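Local coordinates for GNAT family acetyltransferase (Mycobacterium smegmatis, PDB 6C30), which probably transfers an acetyl group from acetyl-CoA to an amino group, perhaps the N-terminus of a protein, as a RimJ-like GNAT enzyme, at residues V155-T160 and D189-A194; A115-W120 and H149-T154; R35-W40 and H66-W71. One frame throughout, in Å; residues are numbered along the deposited sequence.

Contact 1 of 3, residues V155-T160 and D189-A194; sequences VRPENT and DHLLVA
Arg156 lays the start of its side chain over one face of the His190 imidazole, with CG 3.6 Å from the ring centroid and displaced toward the rim on the side of CE1 and NE2. This is a CH-pi contact. His190 holds CG beside its own backbone N (chi1 -77°), which turns the ring to the Arg156 side, and ND1 is bonded to the O of Arg188. The arginine chain bends at chi3 (66°), which turns NE toward Glu158 OE1 in a long salt bridge of 3.6 Å. A water joins the two segments here: it accepts from Arg156 NE and donates to Glu158 OE1 and to the carbonyl O of Asp189.

Val155 and Leu191 form an antiparallel hydrogen-bonded pair, with Val155 N to Leu191 O at 3.0 Å and Leu191 N to Val155 O at 2.7 Å, the second more bent (135°). Beside it the side chains pack apolarly: Val155 CG1 sits 4.1 Å from Leu191 CB, and Leu191 CD1 reaches Pro157 CA at 3.9 Å. Arg156 to Asn159 form a type I turn, and Asn159 N-caps helix 160-169.

The chemistry is therefore divided: paired amides and aliphatic contacts secure the end of strand 150-155, whereas the arginine's charge is probably eased by the carboxylate, by the water tying NE to the Asp189 carbonyl and by a weak bond from NH1 to Pro53 O, while its CG rests on the imidazole.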
ATOM      1  N   VAL A 155      -0.621  -2.161  29.229  1.00 12.21           N
ATOM      2  CA  VAL A 155       0.763  -1.726  29.140  1.00 13.86           C
ATOM      3  C   VAL A 155       1.377  -1.781  30.534  1.00 13.42           C
ATOM      4  O   VAL A 155       0.741  -1.373  31.500  1.00 13.97           O
ATOM      5  CB  VAL A 155       0.848  -0.297  28.527  1.00 14.20           C
ATOM      6  CG1 VAL A 155      -0.015   0.702  29.300  1.00 15.59           C
ATOM      7  CG2 VAL A 155       2.293   0.170  28.444  1.00 14.93           C
ATOM      8  N   ARG A 156       2.582  -2.325  30.657  1.00 13.38           N
ATOM      9  CA  ARG A 156       3.234  -2.361  31.959  1.00 13.01           C
ATOM     10  C   ARG A 156       3.527  -0.944  32.445  1.00 14.38           C
ATOM     11  O   ARG A 156       3.901  -0.074  31.646  1.00 14.54           O
ATOM     12  CB  ARG A 156       4.520  -3.195  31.901  1.00 13.59           C
ATOM     13  CG  ARG A 156       4.252  -4.700  31.814  1.00 14.27           C
ATOM     14  CD  ARG A 156       5.544  -5.509  31.730  1.00 13.86           C
ATOM     15  NE  ARG A 156       6.322  -5.397  32.960  1.00 13.40           N
ATOM     16  CZ  ARG A 156       7.576  -5.817  33.094  1.00 16.79           C
ATOM     17  NH1 ARG A 156       8.209  -6.369  32.064  1.00 15.59           N
ATOM     18  NH2 ARG A 156       8.200  -5.671  34.259  1.00 18.40           N
ATOM     19  N   PRO A 157       3.352  -0.702  33.757  1.00 14.05           N
ATOM     20  CA  PRO A 157       3.693   0.616  34.300  1.00 14.47           C
ATOM     21  C   PRO A 157       5.128   0.999  33.966  1.00 14.47           C
ATOM     22  O   PRO A 157       5.405   2.181  33.789  1.00 17.24           O
ATOM     23  CB  PRO A 157       3.519   0.438  35.810  1.00 15.04           C
ATOM     24  CG  PRO A 157       2.528  -0.672  35.953  1.00 17.12           C
ATOM     25  CD  PRO A 157       2.751  -1.589  34.772  1.00 14.43           C
ATOM     26  N   GLU A 158       6.007   0.008  33.861  1.00 14.23           N
ATOM     27  CA  GLU A 158       7.428   0.246  33.586  1.00 14.68           C
ATOM     28  C   GLU A 158       7.711   0.637  32.136  1.00 17.56           C
ATOM     29  O   GLU A 158       8.798   1.119  31.819  1.00 16.76           O
ATOM     30  CB  GLU A 158       8.247  -1.006  33.944  1.00 15.53           C
ATOM     31  CG  GLU A 158       8.193  -1.405  35.419  1.00 16.82           C
ATOM     32  CD  GLU A 158       6.996  -2.273  35.791  1.00 21.79           C
ATOM     33  OE1 GLU A 158       6.075  -2.471  34.966  1.00 17.78           O
ATOM     34  OE2 GLU A 158       6.978  -2.756  36.942  1.00 24.95           O
ATOM     35  N   ASN A 159       6.736   0.429  31.258  1.00 15.72           N
ATOM     36  CA  ASN A 159       6.928   0.692  29.839  1.00 15.57           C
ATOM     37  C   ASN A 159       6.640   2.155  29.534  1.00 16.92           C
ATOM     38  O   ASN A 159       5.600   2.511  28.973  1.00 16.09           O
ATOM     39  CB  ASN A 159       6.033  -0.235  29.013  1.00 15.11           C
ATOM     40  CG  ASN A 159       6.405  -0.258  27.550  1.00 15.71           C
ATOM     41  OD1 ASN A 159       7.071   0.654  27.041  1.00 16.49           O
ATOM     42  ND2 ASN A 159       5.951  -1.300  26.850  1.00 16.67           N
ATOM     43  N   THR A 160       7.575   3.014  29.917  1.00 17.09           N
ATOM     44  CA  THR A 160       7.373   4.454  29.796  1.00 18.56           C
ATOM     45  C   THR A 160       7.094   4.930  28.357  1.00 14.93           C
ATOM     46  O   THR A 160       6.179   5.716  28.148  1.00 18.25           O
ATOM     47  CB  THR A 160       8.590   5.219  30.380  1.00 18.94           C
ATOM     48  OG1 THR A 160       8.813   4.780  31.725  1.00 26.42           O
ATOM     49  CG2 THR A 160       8.328   6.715  30.385  1.00 29.71           C
ATOM     50  N   ASP A 189       2.028  -6.921  36.528  1.00 13.17           N
ATOM     51  CA  ASP A 189       0.980  -5.905  36.496  1.00 13.48           C
ATOM     52  C   ASP A 189       0.951  -5.183  35.150  1.00 12.03           C
ATOM     53  O   ASP A 189       2.001  -4.856  34.597  1.00 13.09           O
ATOM     54  CB  ASP A 189       1.188  -4.838  37.572  1.00 14.67           C
ATOM     55  CG  ASP A 189       1.094  -5.364  38.994  1.00 15.48           C
ATOM     56  OD1 ASP A 189       0.806  -6.561  39.238  1.00 14.13           O
ATOM     57  OD2 ASP A 189       1.310  -4.512  39.887  1.00 16.65           O
ATOM     58  N   HIS A 190      -0.244  -4.921  34.635  1.00 13.54           N
ATOM     59  CA  HIS A 190      -0.426  -4.081  33.455  1.00 13.05           C
ATOM     60  C   HIS A 190      -1.487  -3.029  33.745  1.00 13.10           C
ATOM     61  O   HIS A 190      -2.544  -3.348  34.305  1.00 13.79           O
ATOM     62  CB  HIS A 190      -0.857  -4.908  32.236  1.00 14.25           C
ATOM     63  CG  HIS A 190       0.252  -5.683  31.585  1.00 11.75           C
ATOM     64  ND1 HIS A 190       0.901  -6.725  32.210  1.00 12.08           N
ATOM     65  CD2 HIS A 190       0.803  -5.581  30.348  1.00 12.41           C
ATOM     66  CE1 HIS A 190       1.816  -7.221  31.393  1.00 12.69           C
ATOM     67  NE2 HIS A 190       1.771  -6.552  30.256  1.00 13.21           N
ATOM     68  N   LEU A 191      -1.210  -1.779  33.391  1.00 13.80           N
ATOM     69  CA  LEU A 191      -2.249  -0.759  33.347  1.00 12.94           C
ATOM     70  C   LEU A 191      -3.244  -1.079  32.248  1.00 13.24           C
ATOM     71  O   LEU A 191      -2.870  -1.613  31.203  1.00 13.17           O
ATOM     72  CB  LEU A 191      -1.642   0.623  33.106  1.00 16.52           C
ATOM     73  CG  LEU A 191      -0.825   1.188  34.268  1.00 16.73           C
ATOM     74  CD1 LEU A 191       0.142   2.223  33.750  1.00 18.08           C
ATOM     75  CD2 LEU A 191      -1.733   1.778  35.339  1.00 20.74           C
ATOM     76  N   LEU A 192      -4.508  -0.773  32.499  1.00 12.73           N
ATOM     77  CA  LEU A 192      -5.542  -0.841  31.489  1.00 12.37           C
ATOM     78  C   LEU A 192      -5.883   0.580  31.081  1.00 13.96           C
ATOM     79  O   LEU A 192      -6.205   1.413  31.938  1.00 13.82           O
ATOM     80  CB  LEU A 192      -6.785  -1.559  32.031  1.00 14.39           C
ATOM     81  CG  LEU A 192      -7.986  -1.646  31.095  1.00 13.11           C
ATOM     82  CD1 LEU A 192      -7.661  -2.522  29.896  1.00 14.00           C
ATOM     83  CD2 LEU A 192      -9.221  -2.174  31.822  1.00 15.76           C
ATOM     84  N   VAL A 193      -5.807   0.860  29.787  1.00 12.72           N
ATOM     85  CA  VAL A 193      -6.184   2.174  29.275  1.00 13.17           C
ATOM     86  C   VAL A 193      -7.278   1.993  28.218  1.00 13.14           C
ATOM     87  O   VAL A 193      -7.412   0.911  27.647  1.00 13.07           O
ATOM     88  CB  VAL A 193      -4.970   2.948  28.692  1.00 12.00           C
ATOM     89  CG1 VAL A 193      -3.853   3.069  29.724  1.00 14.68           C
ATOM     90  CG2 VAL A 193      -4.454   2.291  27.412  1.00 13.69           C
ATOM     91  N   ALA A 194      -8.073   3.033  27.960  1.00 13.02           N
ATOM     92  CA  ALA A 194      -9.221   2.879  27.081  1.00 12.85           C
ATOM     93  C   ALA A 194      -9.681   4.199  26.489  1.00 13.11           C
ATOM     94  O   ALA A 194      -9.380   5.281  27.005  1.00 13.65           O
ATOM     95  CB  ALA A 194     -10.386   2.232  27.827  1.00 13.42           C
TER
HETATM   96  O   HOH W   1       4.702  -4.837  35.350  1.00 14.51           O

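Contact 2 of 3, residues A115-W120 and H149-T154; sequences AWIGYW and HRIEAT
Ile117 and Ile151 meet at about a right angle, their CG2 methyls 3.6 Å apart. With CG1 anti to the carbonyl carbon (chi1 -66°), Ile151 leaves CG2 anti to the backbone N, against Ile117, and CG1 carries CD1 to within 3.8 Å of Ala115 CB. One isoleucine thus touches two residues of strand 114-121 with two different methyls. Farther along, Ile117 CG2 also approaches Ala153 CB.

Trp116 and Glu152 are paired in parallel register and share the other face of the sheet. The tryptophan touches the glutamate chain through CB, 4.0 Å from Glu152 CG, and its indole then leads away. Beyond CG the glutamate is extended, and OE2 takes both NH1 and NH2 of Arg150, the NH1 bond being 2.9 Å. Both bonds lie near the guanidinium plane, but NH1 meets the oxygen from above the carboxylate plane, whereas NH2 is met by the anti lone pair of OE2. Arg150 NH2 also has a salt bridge to Glu174.

Between the backbones, Glu152 N donates to Ala115 O at 2.9 Å, and Ile117 N to Glu152 O at 2.8 Å. The short strand axes diverge by 48°, and past Ile117 a water takes over, donating to Ile117 O and accepting from Thr154 N. Such splaying of two parallel strands is a hallmark of the GNAT fold; in relatives the opening receives acetyl-CoA, and probably does so here, though this is the apo form.

Helix 130-143 links the strands in a beta-alpha-beta unit and packs on the isoleucine face through Leu135, Leu139 and Cys142; strand 97-105 flanks strand 114-121, and strand 186-196 borders strand 150-155.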
ATOM      1  N   ALA A 115     -12.901  -4.043  22.054  1.00 14.15           N
ATOM      2  CA  ALA A 115     -11.766  -4.855  21.629  1.00 13.86           C
ATOM      3  C   ALA A 115     -10.513  -4.292  22.268  1.00 12.97           C
ATOM      4  O   ALA A 115     -10.535  -3.170  22.784  1.00 13.62           O
ATOM      5  CB  ALA A 115     -11.633  -4.856  20.111  1.00 14.06           C
ATOM      6  N   TRP A 116      -9.429  -5.061  22.267  1.00 11.97           N
ATOM      7  CA  TRP A 116      -8.149  -4.470  22.626  1.00 12.88           C
ATOM      8  C   TRP A 116      -7.363  -4.153  21.373  1.00 12.43           C
ATOM      9  O   TRP A 116      -7.660  -4.658  20.285  1.00 12.34           O
ATOM     10  CB  TRP A 116      -7.315  -5.355  23.573  1.00 11.90           C
ATOM     11  CG  TRP A 116      -7.019  -6.792  23.191  1.00 13.09           C
ATOM     12  CD1 TRP A 116      -7.552  -7.905  23.776  1.00 14.64           C
ATOM     13  CD2 TRP A 116      -6.067  -7.269  22.220  1.00 12.80           C
ATOM     14  NE1 TRP A 116      -7.019  -9.042  23.210  1.00 16.05           N
ATOM     15  CE2 TRP A 116      -6.113  -8.682  22.252  1.00 14.86           C
ATOM     16  CE3 TRP A 116      -5.202  -6.641  21.313  1.00 14.08           C
ATOM     17  CZ2 TRP A 116      -5.321  -9.479  21.421  1.00 17.89           C
ATOM     18  CZ3 TRP A 116      -4.412  -7.442  20.480  1.00 16.04           C
ATOM     19  CH2 TRP A 116      -4.480  -8.843  20.549  1.00 15.39           C
ATOM     20  N   ILE A 117      -6.385  -3.271  21.540  1.00 11.84           N
ATOM     21  CA  ILE A 117      -5.456  -2.917  20.469  1.00 11.71           C
ATOM     22  C   ILE A 117      -4.032  -3.089  20.995  1.00 13.00           C
ATOM     23  O   ILE A 117      -3.745  -2.798  22.156  1.00 12.34           O
ATOM     24  CB  ILE A 117      -5.695  -1.470  19.968  1.00 11.61           C
ATOM     25  CG1 ILE A 117      -4.935  -1.205  18.669  1.00 11.75           C
ATOM     26  CG2 ILE A 117      -5.329  -0.432  21.035  1.00 13.60           C
ATOM     27  CD1 ILE A 117      -5.473   0.011  17.956  1.00 15.77           C
ATOM     28  N   GLY A 118      -3.157  -3.608  20.144  1.00 13.02           N
ATOM     29  CA  GLY A 118      -1.757  -3.734  20.481  1.00 13.68           C
ATOM     30  C   GLY A 118      -0.929  -3.381  19.266  1.00 11.95           C
ATOM     31  O   GLY A 118      -1.440  -3.355  18.145  1.00 12.42           O
ATOM     32  N   TYR A 119       0.346  -3.084  19.482  1.00 11.74           N
ATOM     33  CA  TYR A 119       1.198  -2.637  18.388  1.00 12.31           C
ATOM     34  C   TYR A 119       2.655  -2.893  18.724  1.00 11.62           C
ATOM     35  O   TYR A 119       3.036  -3.022  19.896  1.00 12.20           O
ATOM     36  CB  TYR A 119       0.986  -1.131  18.112  1.00 11.91           C
ATOM     37  CG  TYR A 119       1.576  -0.280  19.218  1.00 12.65           C
ATOM     38  CD1 TYR A 119       2.859   0.253  19.114  1.00 14.59           C
ATOM     39  CD2 TYR A 119       0.871  -0.059  20.393  1.00 14.94           C
ATOM     40  CE1 TYR A 119       3.414   0.993  20.149  1.00 15.02           C
ATOM     41  CE2 TYR A 119       1.414   0.675  21.432  1.00 15.06           C
ATOM     42  CZ  TYR A 119       2.684   1.193  21.300  1.00 14.40           C
ATOM     43  OH  TYR A 119       3.212   1.916  22.340  1.00 16.39           O
ATOM     44  N   TRP A 120       3.478  -2.931  17.687  1.00 11.00           N
ATOM     45  CA  TRP A 120       4.918  -2.807  17.855  1.00 11.77           C
ATOM     46  C   TRP A 120       5.488  -2.221  16.574  1.00 13.36           C
ATOM     47  O   TRP A 120       4.925  -2.392  15.486  1.00 12.21           O
ATOM     48  CB  TRP A 120       5.568  -4.153  18.204  1.00 12.93           C
ATOM     49  CG  TRP A 120       5.580  -5.138  17.078  1.00 12.16           C
ATOM     50  CD1 TRP A 120       4.609  -6.053  16.770  1.00 13.57           C
ATOM     51  CD2 TRP A 120       6.614  -5.304  16.102  1.00 11.63           C
ATOM     52  NE1 TRP A 120       4.984  -6.773  15.662  1.00 13.01           N
ATOM     53  CE2 TRP A 120       6.208  -6.338  15.232  1.00 12.25           C
ATOM     54  CE3 TRP A 120       7.851  -4.692  15.888  1.00 12.57           C
ATOM     55  CZ2 TRP A 120       6.987  -6.762  14.156  1.00 11.90           C
ATOM     56  CZ3 TRP A 120       8.624  -5.114  14.825  1.00 14.58           C
ATOM     57  CH2 TRP A 120       8.187  -6.142  13.970  1.00 13.19           C
ATOM     58  N   HIS A 149     -17.583   0.383  19.908  1.00 14.63           N
ATOM     59  CA  HIS A 149     -17.841   1.483  20.830  1.00 15.01           C
ATOM     60  C   HIS A 149     -16.645   1.822  21.728  1.00 15.20           C
ATOM     61  O   HIS A 149     -16.524   2.938  22.218  1.00 15.48           O
ATOM     62  CB  HIS A 149     -19.061   1.148  21.699  1.00 16.52           C
ATOM     63  CG  HIS A 149     -19.342   2.165  22.760  1.00 17.24           C
ATOM     64  ND1 HIS A 149     -19.046   1.957  24.089  1.00 15.56           N
ATOM     65  CD2 HIS A 149     -19.865   3.412  22.681  1.00 19.12           C
ATOM     66  CE1 HIS A 149     -19.388   3.027  24.787  1.00 17.67           C
ATOM     67  NE2 HIS A 149     -19.886   3.926  23.954  1.00 18.56           N
ATOM     68  N   ARG A 150     -15.750   0.859  21.919  1.00 15.34           N
ATOM     69  CA  ARG A 150     -14.670   1.007  22.884  1.00 13.61           C
ATOM     70  C   ARG A 150     -13.439   0.237  22.424  1.00 14.63           C
ATOM     71  O   ARG A 150     -13.559  -0.865  21.891  1.00 14.08           O
ATOM     72  CB  ARG A 150     -15.141   0.518  24.257  1.00 14.88           C
ATOM     73  CG  ARG A 150     -14.116   0.557  25.376  1.00 15.32           C
ATOM     74  CD  ARG A 150     -14.767   0.205  26.730  1.00 15.00           C
ATOM     75  NE  ARG A 150     -13.774   0.186  27.801  1.00 15.63           N
ATOM     76  CZ  ARG A 150     -12.932  -0.818  28.015  1.00 13.23           C
ATOM     77  NH1 ARG A 150     -12.984  -1.899  27.244  1.00 14.58           N
ATOM     78  NH2 ARG A 150     -12.049  -0.745  29.002  1.00 14.14           N
ATOM     79  N   ILE A 151     -12.268   0.830  22.623  1.00 12.33           N
ATOM     80  CA  ILE A 151     -11.001   0.140  22.428  1.00 13.29           C
ATOM     81  C   ILE A 151     -10.145   0.311  23.678  1.00 12.85           C
ATOM     82  O   ILE A 151     -10.031   1.417  24.227  1.00 14.42           O
ATOM     83  CB  ILE A 151     -10.255   0.671  21.191  1.00 13.32           C
ATOM     84  CG1 ILE A 151     -11.037   0.340  19.910  1.00 13.00           C
ATOM     85  CG2 ILE A 151      -8.838   0.109  21.116  1.00 14.25           C
ATOM     86  CD1 ILE A 151     -11.187  -1.148  19.633  1.00 15.44           C
ATOM     87  N   GLU A 152      -9.561  -0.787  24.151  1.00 12.33           N
ATOM     88  CA  GLU A 152      -8.677  -0.744  25.304  1.00 12.26           C
ATOM     89  C   GLU A 152      -7.293  -1.260  24.947  1.00 12.68           C
ATOM     90  O   GLU A 152      -7.106  -1.867  23.888  1.00 12.40           O
ATOM     91  CB  GLU A 152      -9.249  -1.573  26.456  1.00 12.48           C
ATOM     92  CG  GLU A 152      -9.299  -3.064  26.140  1.00 13.23           C
ATOM     93  CD  GLU A 152      -9.898  -3.903  27.253  1.00 13.68           C
ATOM     94  OE1 GLU A 152      -9.616  -5.116  27.285  1.00 16.82           O
ATOM     95  OE2 GLU A 152     -10.661  -3.372  28.095  1.00 15.01           O
ATOM     96  N   ALA A 153      -6.335  -1.008  25.827  1.00 12.31           N
ATOM     97  CA  ALA A 153      -4.979  -1.539  25.675  1.00 12.17           C
ATOM     98  C   ALA A 153      -4.390  -1.794  27.045  1.00 12.54           C
ATOM     99  O   ALA A 153      -4.827  -1.204  28.045  1.00 12.78           O
ATOM    100  CB  ALA A 153      -4.088  -0.582  24.889  1.00 13.32           C
ATOM    101  N   THR A 154      -3.420  -2.702  27.105  1.00 12.84           N
ATOM    102  CA  THR A 154      -2.724  -2.975  28.356  1.00 12.89           C
ATOM    103  C   THR A 154      -1.236  -2.693  28.182  1.00 13.43           C
ATOM    104  O   THR A 154      -0.655  -2.918  27.108  1.00 16.23           O
ATOM    105  CB  THR A 154      -2.953  -4.426  28.843  1.00 13.54           C
ATOM    106  OG1 THR A 154      -2.623  -5.342  27.791  1.00 15.85           O
ATOM    107  CG2 THR A 154      -4.408  -4.620  29.229  1.00 14.70           C
TER
HETATM  108  O   HOH W   2      -2.992  -4.003  24.462  1.00 20.06           O

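Contact 3 of 3, residues R35-W40 and H66-W71; sequences RDAAAW and HAVTSW
Trp40 and Trp71 both hold CG anti to the backbone N (chi1 170° and 180°), and each indole is thereby carried across to the opposite segment. Trp71 brings CE3 over the centre of one face of Trp40, 3.3 Å from Trp40 CD2. The planes are inclined at 40°, so the overlap is an oblique one made by the CE3-CZ3 side of the Trp71 six-membered ring. The far end of Trp40 reaches His66, with CZ2 3.5 Å from His66 CD2. At the edge of the same indole, in its plane, lies the carbonyl O of Ala67, 3.6 Å from Trp40 CZ3.

These three rings make an aromatic cluster where the beginning of helix 37-46 meets the connection between helices 62-65 and 71-83. The helices join strand 25-31 to strand 88-94, the helical connection between the first strands of GNAT domains. Phe98 of strand 97-105 adds to the packing around Trp40. Trp71 NE1 donates to the O of Arg33, while His66 is hydrogen-bonded through ND1 to Trp62 O and through NE2 to Arg44 NH2.

Asp36 applies its CB to the indole of Trp71, 3.9 Å from NE1, and sends its carboxylate to Arg30 and to the backbone N of Arg33. At the more exposed side Ala37 CB sits between Val68 CG2 and Trp71 CD1, 3.6 Å from each of these two carbons.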
ATOM      1  N   ARG A  35       3.643 -13.453   2.662  1.00 11.65           N
ATOM      2  CA  ARG A  35       4.897 -12.906   2.169  1.00 12.64           C
ATOM      3  C   ARG A  35       5.602 -11.995   3.177  1.00 12.45           C
ATOM      4  O   ARG A  35       6.735 -11.585   2.944  1.00 13.31           O
ATOM      5  CB  ARG A  35       4.661 -12.143   0.864  1.00 16.15           C
ATOM      6  CG  ARG A  35       4.375 -13.041  -0.337  1.00 19.82           C
ATOM      7  CD  ARG A  35       5.510 -12.941  -1.339  1.00 16.99           C
ATOM      8  NE  ARG A  35       5.450 -13.963  -2.379  1.00 15.28           N
ATOM      9  CZ  ARG A  35       4.826 -13.816  -3.543  1.00 16.10           C
ATOM     10  NH1 ARG A  35       4.169 -12.689  -3.815  1.00 17.89           N
ATOM     11  NH2 ARG A  35       4.847 -14.802  -4.431  1.00 16.33           N
ATOM     12  N   ASP A  36       4.957 -11.724   4.311  1.00 12.11           N
ATOM     13  CA  ASP A  36       5.611 -10.940   5.353  1.00 11.70           C
ATOM     14  C   ASP A  36       6.648 -11.722   6.144  1.00 11.77           C
ATOM     15  O   ASP A  36       7.314 -11.137   6.995  1.00 11.12           O
ATOM     16  CB  ASP A  36       4.574 -10.383   6.328  1.00 10.92           C
ATOM     17  CG  ASP A  36       3.707  -9.301   5.711  1.00 11.17           C
ATOM     18  OD1 ASP A  36       4.237  -8.524   4.875  1.00 12.86           O
ATOM     19  OD2 ASP A  36       2.511  -9.233   6.079  1.00 11.68           O
ATOM     20  N   ALA A  37       6.784 -13.028   5.898  1.00 11.39           N
ATOM     21  CA  ALA A  37       7.649 -13.860   6.736  1.00 10.55           C
ATOM     22  C   ALA A  37       9.056 -13.301   6.849  1.00 10.74           C
ATOM     23  O   ALA A  37       9.610 -13.224   7.950  1.00 11.47           O
ATOM     24  CB  ALA A  37       7.698 -15.286   6.208  1.00 11.74           C
ATOM     25  N   ALA A  38       9.648 -12.894   5.732  1.00 11.24           N
ATOM     26  CA  ALA A  38      11.048 -12.488   5.776  1.00 11.67           C
ATOM     27  C   ALA A  38      11.258 -11.225   6.604  1.00 10.85           C
ATOM     28  O   ALA A  38      12.171 -11.188   7.445  1.00 11.97           O
ATOM     29  CB  ALA A  38      11.587 -12.292   4.361  1.00 13.40           C
ATOM     30  N   ALA A  39      10.420 -10.215   6.404  1.00 11.21           N
ATOM     31  CA  ALA A  39      10.587  -8.963   7.135  1.00 11.41           C
ATOM     32  C   ALA A  39      10.223  -9.133   8.607  1.00 11.64           C
ATOM     33  O   ALA A  39      10.953  -8.665   9.496  1.00 12.78           O
ATOM     34  CB  ALA A  39       9.744  -7.865   6.512  1.00 13.24           C
ATOM     35  N   TRP A  40       9.101  -9.798   8.872  1.00 10.38           N
ATOM     36  CA  TRP A  40       8.692 -10.055  10.246  1.00 10.14           C
ATOM     37  C   TRP A  40       9.796 -10.785  11.006  1.00 11.89           C
ATOM     38  O   TRP A  40      10.184 -10.392  12.099  1.00 11.27           O
ATOM     39  CB  TRP A  40       7.405 -10.877  10.251  1.00 11.15           C
ATOM     40  CG  TRP A  40       6.983 -11.429  11.570  1.00 10.94           C
ATOM     41  CD1 TRP A  40       6.225 -10.810  12.527  1.00 11.86           C
ATOM     42  CD2 TRP A  40       7.239 -12.754  12.056  1.00 10.42           C
ATOM     43  NE1 TRP A  40       6.014 -11.662  13.589  1.00 12.01           N
ATOM     44  CE2 TRP A  40       6.615 -12.863  13.319  1.00 10.61           C
ATOM     45  CE3 TRP A  40       7.926 -13.861  11.542  1.00 10.85           C
ATOM     46  CZ2 TRP A  40       6.670 -14.031  14.073  1.00 13.05           C
ATOM     47  CZ3 TRP A  40       7.970 -15.026  12.291  1.00 11.82           C
ATOM     48  CH2 TRP A  40       7.348 -15.095  13.544  1.00 12.68           C
ATOM     49  N   HIS A  66      10.471 -16.917  16.156  1.00 14.06           N
ATOM     50  CA  HIS A  66      10.522 -15.889  15.119  1.00 13.04           C
ATOM     51  C   HIS A  66      11.371 -16.251  13.913  1.00 13.44           C
ATOM     52  O   HIS A  66      11.735 -15.383  13.120  1.00 15.09           O
ATOM     53  CB  HIS A  66      10.994 -14.572  15.742  1.00 14.08           C
ATOM     54  CG  HIS A  66      10.057 -14.060  16.783  1.00 14.70           C
ATOM     55  ND1 HIS A  66      10.255 -14.264  18.131  1.00 11.98           N
ATOM     56  CD2 HIS A  66       8.888 -13.387  16.674  1.00 14.59           C
ATOM     57  CE1 HIS A  66       9.252 -13.734  18.805  1.00 12.75           C
ATOM     58  NE2 HIS A  66       8.408 -13.192  17.944  1.00 15.26           N
ATOM     59  N   ALA A  67      11.646 -17.538  13.752  1.00 15.19           N
ATOM     60  CA  ALA A  67      12.236 -18.047  12.527  1.00 14.92           C
ATOM     61  C   ALA A  67      11.272 -17.827  11.349  1.00 13.63           C
ATOM     62  O   ALA A  67      10.055 -17.829  11.528  1.00 12.92           O
ATOM     63  CB  ALA A  67      12.563 -19.520  12.678  1.00 19.16           C
ATOM     64  N   VAL A  68      11.817 -17.670  10.148  1.00 14.11           N
ATOM     65  CA  VAL A  68      10.985 -17.380   8.981  1.00 13.22           C
ATOM     66  C   VAL A  68       9.949 -18.492   8.742  1.00 15.43           C
ATOM     67  O   VAL A  68       8.826 -18.215   8.324  1.00 14.68           O
ATOM     68  CB  VAL A  68      11.850 -17.147   7.706  1.00 17.08           C
ATOM     69  CG1 VAL A  68      12.504 -18.426   7.212  1.00 20.28           C
ATOM     70  CG2 VAL A  68      11.014 -16.535   6.606  1.00 22.46           C
ATOM     71  N   THR A  69      10.302 -19.731   9.056  1.00 15.01           N
ATOM     72  CA  THR A  69       9.373 -20.836   8.829  1.00 16.62           C
ATOM     73  C   THR A  69       8.271 -20.916   9.888  1.00 14.50           C
ATOM     74  O   THR A  69       7.325 -21.682   9.739  1.00 14.09           O
ATOM     75  CB  THR A  69      10.120 -22.168   8.755  1.00 19.51           C
ATOM     76  OG1 THR A  69      11.070 -22.223   9.814  1.00 19.82           O
ATOM     77  CG2 THR A  69      10.865 -22.290   7.416  1.00 19.54           C
ATOM     78  N   SER A  70       8.359 -20.094  10.935  1.00 13.22           N
ATOM     79  CA  SER A  70       7.289 -20.017  11.926  1.00 11.52           C
ATOM     80  C   SER A  70       6.128 -19.116  11.510  1.00 11.82           C
ATOM     81  O   SER A  70       5.048 -19.194  12.082  1.00 11.83           O
ATOM     82  CB  SER A  70       7.842 -19.506  13.257  1.00 13.20           C
ATOM     83  OG  SER A  70       8.778 -20.423  13.777  1.00 16.33           O
ATOM     84  N   TRP A  71       6.353 -18.231  10.540  1.00 11.16           N
ATOM     85  CA  TRP A  71       5.324 -17.256  10.194  1.00 11.08           C
ATOM     86  C   TRP A  71       4.041 -17.868   9.601  1.00 11.99           C
ATOM     87  O   TRP A  71       2.955 -17.434   9.972  1.00 11.61           O
ATOM     88  CB  TRP A  71       5.898 -16.190   9.250  1.00 10.84           C
ATOM     89  CG  TRP A  71       4.896 -15.146   8.840  1.00 10.55           C
ATOM     90  CD1 TRP A  71       4.422 -14.918   7.570  1.00 10.97           C
ATOM     91  CD2 TRP A  71       4.243 -14.178   9.685  1.00 10.19           C
ATOM     92  NE1 TRP A  71       3.534 -13.878   7.575  1.00 10.79           N
ATOM     93  CE2 TRP A  71       3.400 -13.406   8.860  1.00 10.64           C
ATOM     94  CE3 TRP A  71       4.279 -13.902  11.060  1.00 11.27           C
ATOM     95  CZ2 TRP A  71       2.611 -12.369   9.353  1.00 11.76           C
ATOM     96  CZ3 TRP A  71       3.493 -12.878  11.551  1.00 11.69           C
ATOM     97  CH2 TRP A  71       2.676 -12.118  10.702  1.00 11.60           C
TER

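Contacts 1 and 2 belong to one sheet and share strand 150-155: contact 2 pairs it with strand 114-121, contact 1 pairs its end with strand 186-196. They touch directly, and Val193 O probably accepts a hydrogen bond from Ala153 N. Contact 2 is the most central, contacts 1 and 3 nearer the surface (centres about 7, 15 and 18 Å from that of the chain). Contact 3 joins the start of helix 37-46 to the loop leading into helix 71-83. Amides pair across both sheet contacts, their arginine-glutamate pairs lying within one segment; contact 3 relies on aromatic and aliphatic packing, where several polar side chains, such as Asp36 and His66, bond to residues outside the two segments.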